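Local coordinates for protein vacuolar aminopeptidase 1 (PDB 5JGF) that removes amino acids, preferably neutral or hydrophobic ones, from the N-terminus of peptides in the yeast vacuole as a zinc-dependent, dodecameric M18 aminopeptidase, at residues D[293-298]-D[311-316]. Sequence-based numbering, arbitrary orientation.
Sequences TLYDNE and GLLESV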
ATOM      1  N   THR D 293     -38.020 -29.024 -25.719  1.00 13.08           N
ATOM      2  CA  THR D 293     -38.278 -28.985 -24.295  1.00 12.81           C
ATOM      3  C   THR D 293     -37.713 -27.672 -23.768  1.00 14.32           C
ATOM      4  O   THR D 293     -36.560 -27.330 -24.038  1.00 12.42           O
ATOM      5  CB  THR D 293     -37.649 -30.198 -23.591  1.00 14.22           C
ATOM      6  OG1 THR D 293     -38.263 -31.397 -24.094  1.00 15.95           O
ATOM      7  CG2 THR D 293     -37.872 -30.128 -22.086  1.00 13.71           C
ATOM      8  N   LEU D 294     -38.559 -26.942 -23.044  1.00 13.73           N
ATOM      9  CA  LEU D 294     -38.230 -25.635 -22.486  1.00 13.92           C
ATOM     10  C   LEU D 294     -38.064 -25.735 -20.975  1.00 14.46           C
ATOM     11  O   LEU D 294     -38.979 -26.164 -20.268  1.00 12.35           O
ATOM     12  CB  LEU D 294     -39.346 -24.648 -22.827  1.00 13.29           C
ATOM     13  CG  LEU D 294     -39.707 -24.598 -24.317  1.00 13.58           C
ATOM     14  CD1 LEU D 294     -40.864 -23.633 -24.527  1.00 14.40           C
ATOM     15  CD2 LEU D 294     -38.491 -24.176 -25.135  1.00 12.96           C
ATOM     16  N   TYR D 295     -36.897 -25.321 -20.491  1.00 13.98           N
ATOM     17  CA  TYR D 295     -36.571 -25.399 -19.072  1.00 12.48           C
ATOM     18  C   TYR D 295     -36.595 -24.080 -18.314  1.00 12.63           C
ATOM     19  O   TYR D 295     -36.384 -23.006 -18.879  1.00 12.49           O
ATOM     20  CB  TYR D 295     -35.180 -26.015 -18.904  1.00 13.47           C
ATOM     21  CG  TYR D 295     -35.051 -27.409 -19.469  1.00 12.62           C
ATOM     22  CD1 TYR D 295     -35.502 -28.516 -18.751  1.00 13.86           C
ATOM     23  CD2 TYR D 295     -34.487 -27.621 -20.728  1.00 13.18           C
ATOM     24  CE1 TYR D 295     -35.389 -29.803 -19.272  1.00 13.47           C
ATOM     25  CE2 TYR D 295     -34.373 -28.903 -21.260  1.00 13.58           C
ATOM     26  CZ  TYR D 295     -34.824 -29.986 -20.527  1.00 14.43           C
ATOM     27  OH  TYR D 295     -34.709 -31.254 -21.051  1.00 14.63           O
ATOM     28  N   ASP D 296     -36.845 -24.192 -17.016  1.00 12.27           N
ATOM     29  CA  ASP D 296     -36.859 -23.050 -16.115  1.00 13.60           C
ATOM     30  C   ASP D 296     -35.500 -23.116 -15.415  1.00 12.05           C
ATOM     31  O   ASP D 296     -34.738 -24.063 -15.612  1.00 12.87           O
ATOM     32  CB  ASP D 296     -37.985 -23.228 -15.086  1.00 12.29           C
ATOM     33  CG  ASP D 296     -38.205 -22.001 -14.209  1.00 15.43           C
ATOM     34  OD1 ASP D 296     -39.043 -22.092 -13.284  1.00 14.29           O
ATOM     35  OD2 ASP D 296     -37.562 -20.952 -14.435  1.00 15.10           O
ATOM     36  N   ASN D 297     -35.193 -22.087 -14.636  1.00 11.58           N
ATOM     37  CA  ASN D 297     -33.984 -22.030 -13.825  1.00 11.35           C
ATOM     38  C   ASN D 297     -32.592 -22.265 -14.410  1.00 11.22           C
ATOM     39  O   ASN D 297     -31.687 -22.657 -13.678  1.00 10.38           O
ATOM     40  CB  ASN D 297     -34.169 -22.958 -12.618  1.00 10.69           C
ATOM     41  CG  ASN D 297     -35.422 -22.635 -11.823  1.00 10.36           C
ATOM     42  OD1 ASN D 297     -35.784 -21.468 -11.652  1.00 15.36           O
ATOM     43  ND2 ASN D 297     -36.081 -23.664 -11.318  1.00  9.97           N
ATOM     44  N   GLU D 298     -32.392 -22.030 -15.700  1.00 10.53           N
ATOM     45  CA  GLU D 298     -31.051 -22.205 -16.255  1.00 11.43           C
ATOM     46  C   GLU D 298     -30.157 -21.101 -15.676  1.00 13.37           C
ATOM     47  O   GLU D 298     -28.971 -21.313 -15.406  1.00 11.82           O
ATOM     48  CB  GLU D 298     -31.078 -22.095 -17.784  1.00 12.22           C
ATOM     49  CG  GLU D 298     -29.721 -22.299 -18.484  1.00 14.43           C
ATOM     50  CD  GLU D 298     -28.785 -21.102 -18.357  1.00 17.43           C
ATOM     51  OE1 GLU D 298     -29.281 -19.968 -18.217  1.00 15.97           O
ATOM     52  OE2 GLU D 298     -27.549 -21.292 -18.420  1.00 20.32           O
ATOM     53  N   GLY D 311     -34.757 -33.444 -15.372  1.00 14.93           N
ATOM     54  CA  GLY D 311     -35.081 -34.523 -16.294  1.00 16.58           C
ATOM     55  C   GLY D 311     -36.435 -34.653 -16.972  1.00 16.96           C
ATOM     56  O   GLY D 311     -36.863 -35.774 -17.247  1.00 16.79           O
ATOM     57  N   LEU D 312     -37.112 -33.549 -17.269  1.00 16.00           N
ATOM     58  CA  LEU D 312     -38.409 -33.663 -17.936  1.00 17.38           C
ATOM     59  C   LEU D 312     -38.266 -34.324 -19.311  1.00 17.51           C
ATOM     60  O   LEU D 312     -39.129 -35.098 -19.727  1.00 16.65           O
ATOM     61  CB  LEU D 312     -39.070 -32.291 -18.084  1.00 16.31           C
ATOM     62  CG  LEU D 312     -40.438 -32.310 -18.783  1.00 17.06           C
ATOM     63  CD1 LEU D 312     -41.408 -33.197 -17.993  1.00 16.68           C
ATOM     64  CD2 LEU D 312     -40.982 -30.893 -18.904  1.00 16.80           C
ATOM     65  N   LEU D 313     -37.175 -34.022 -20.013  1.00 15.88           N
ATOM     66  CA  LEU D 313     -36.937 -34.602 -21.332  1.00 17.04           C
ATOM     67  C   LEU D 313     -36.863 -36.121 -21.250  1.00 17.61           C
ATOM     68  O   LEU D 313     -37.557 -36.828 -21.985  1.00 15.89           O
ATOM     69  CB  LEU D 313     -35.628 -34.072 -21.921  1.00 16.14           C
ATOM     70  CG  LEU D 313     -35.148 -34.768 -23.199  1.00 15.69           C
ATOM     71  CD1 LEU D 313     -36.118 -34.499 -24.338  1.00 14.62           C
ATOM     72  CD2 LEU D 313     -33.756 -34.266 -23.556  1.00 17.34           C
ATOM     73  N   GLU D 314     -36.009 -36.611 -20.356  1.00 16.61           N
ATOM     74  CA  GLU D 314     -35.829 -38.042 -20.162  1.00 17.50           C
ATOM     75  C   GLU D 314     -37.151 -38.692 -19.761  1.00 18.17           C
ATOM     76  O   GLU D 314     -37.465 -39.803 -20.193  1.00 17.72           O
ATOM     77  CB  GLU D 314     -34.773 -38.304 -19.076  1.00 17.35           C
ATOM     78  CG  GLU D 314     -33.372 -37.755 -19.382  1.00 20.55           C
ATOM     79  CD  GLU D 314     -33.145 -36.341 -18.851  1.00 20.25           C
ATOM     80  OE1 GLU D 314     -33.769 -35.391 -19.360  1.00 17.61           O
ATOM     81  OE2 GLU D 314     -32.334 -36.182 -17.914  1.00 22.71           O
ATOM     82  N   SER D 315     -37.921 -37.995 -18.934  1.00 18.26           N
ATOM     83  CA  SER D 315     -39.211 -38.503 -18.482  1.00 19.74           C
ATOM     84  C   SER D 315     -40.180 -38.664 -19.649  1.00 18.85           C
ATOM     85  O   SER D 315     -40.830 -39.700 -19.790  1.00 18.15           O
ATOM     86  CB  SER D 315     -39.819 -37.558 -17.446  1.00 20.30           C
ATOM     87  OG  SER D 315     -41.124 -37.982 -17.090  1.00 25.19           O
ATOM     88  N   VAL D 316     -40.274 -37.630 -20.475  1.00 17.21           N
ATOM     89  CA  VAL D 316     -41.154 -37.643 -21.636  1.00 17.39           C
ATOM     90  C   VAL D 316     -40.831 -38.815 -22.557  1.00 18.68           C
ATOM     91  O   VAL D 316     -41.730 -39.538 -22.991  1.00 17.90           O
ATOM     92  CB  VAL D 316     -41.037 -36.321 -22.435  1.00 16.77           C
ATOM     93  CG1 VAL D 316     -41.700 -36.465 -23.803  1.00 17.89           C
ATOM     94  CG2 VAL D 316     -41.686 -35.188 -21.653  1.00 17.79           C
TER
HETATM   95  O   HOH W   1     -34.113 -32.813 -18.830  1.00 14.79           O
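Y295 and T293 reach from strand 289-295 to L313 in the first turn of helix 312-324, which packs against a face of the mixed beta-sheet in the alpha/beta fold of this M18 zinc aminopeptidase; the strand lies between strands 69-76 and 86-91. The tight part is the end of the tyrosine: its OH lies 3.1 Å from L313 CB, which sits at the ring edge, close to the ring plane. The L313 side chain extends with CG anti to the backbone N (chi1 171°), and its CD1 is 3.8 Å from T293 OG1. That hydroxyl oxygen is hydrogen-bonded to S71 OG of strand 69-76, and L313 also touches V87 on strand 86-91.

Away from this hydroxyl-to-aliphatic packing, where T293, Y295 and L313 are all buried, the contact loosens toward the partly exposed E314 and is bridged by water. Beyond Y295 the chain runs on toward the zinc site, at which E298 is one of the recorded residues. On the helix side, E314 OE2 is hydrogen-bonded to Q422 NE2. A single water is held only weakly by L313 N, at 3.5 Å, but accepts from Y295 OH at 2.8 Å and donates to E314 OE1 at 2.7 Å.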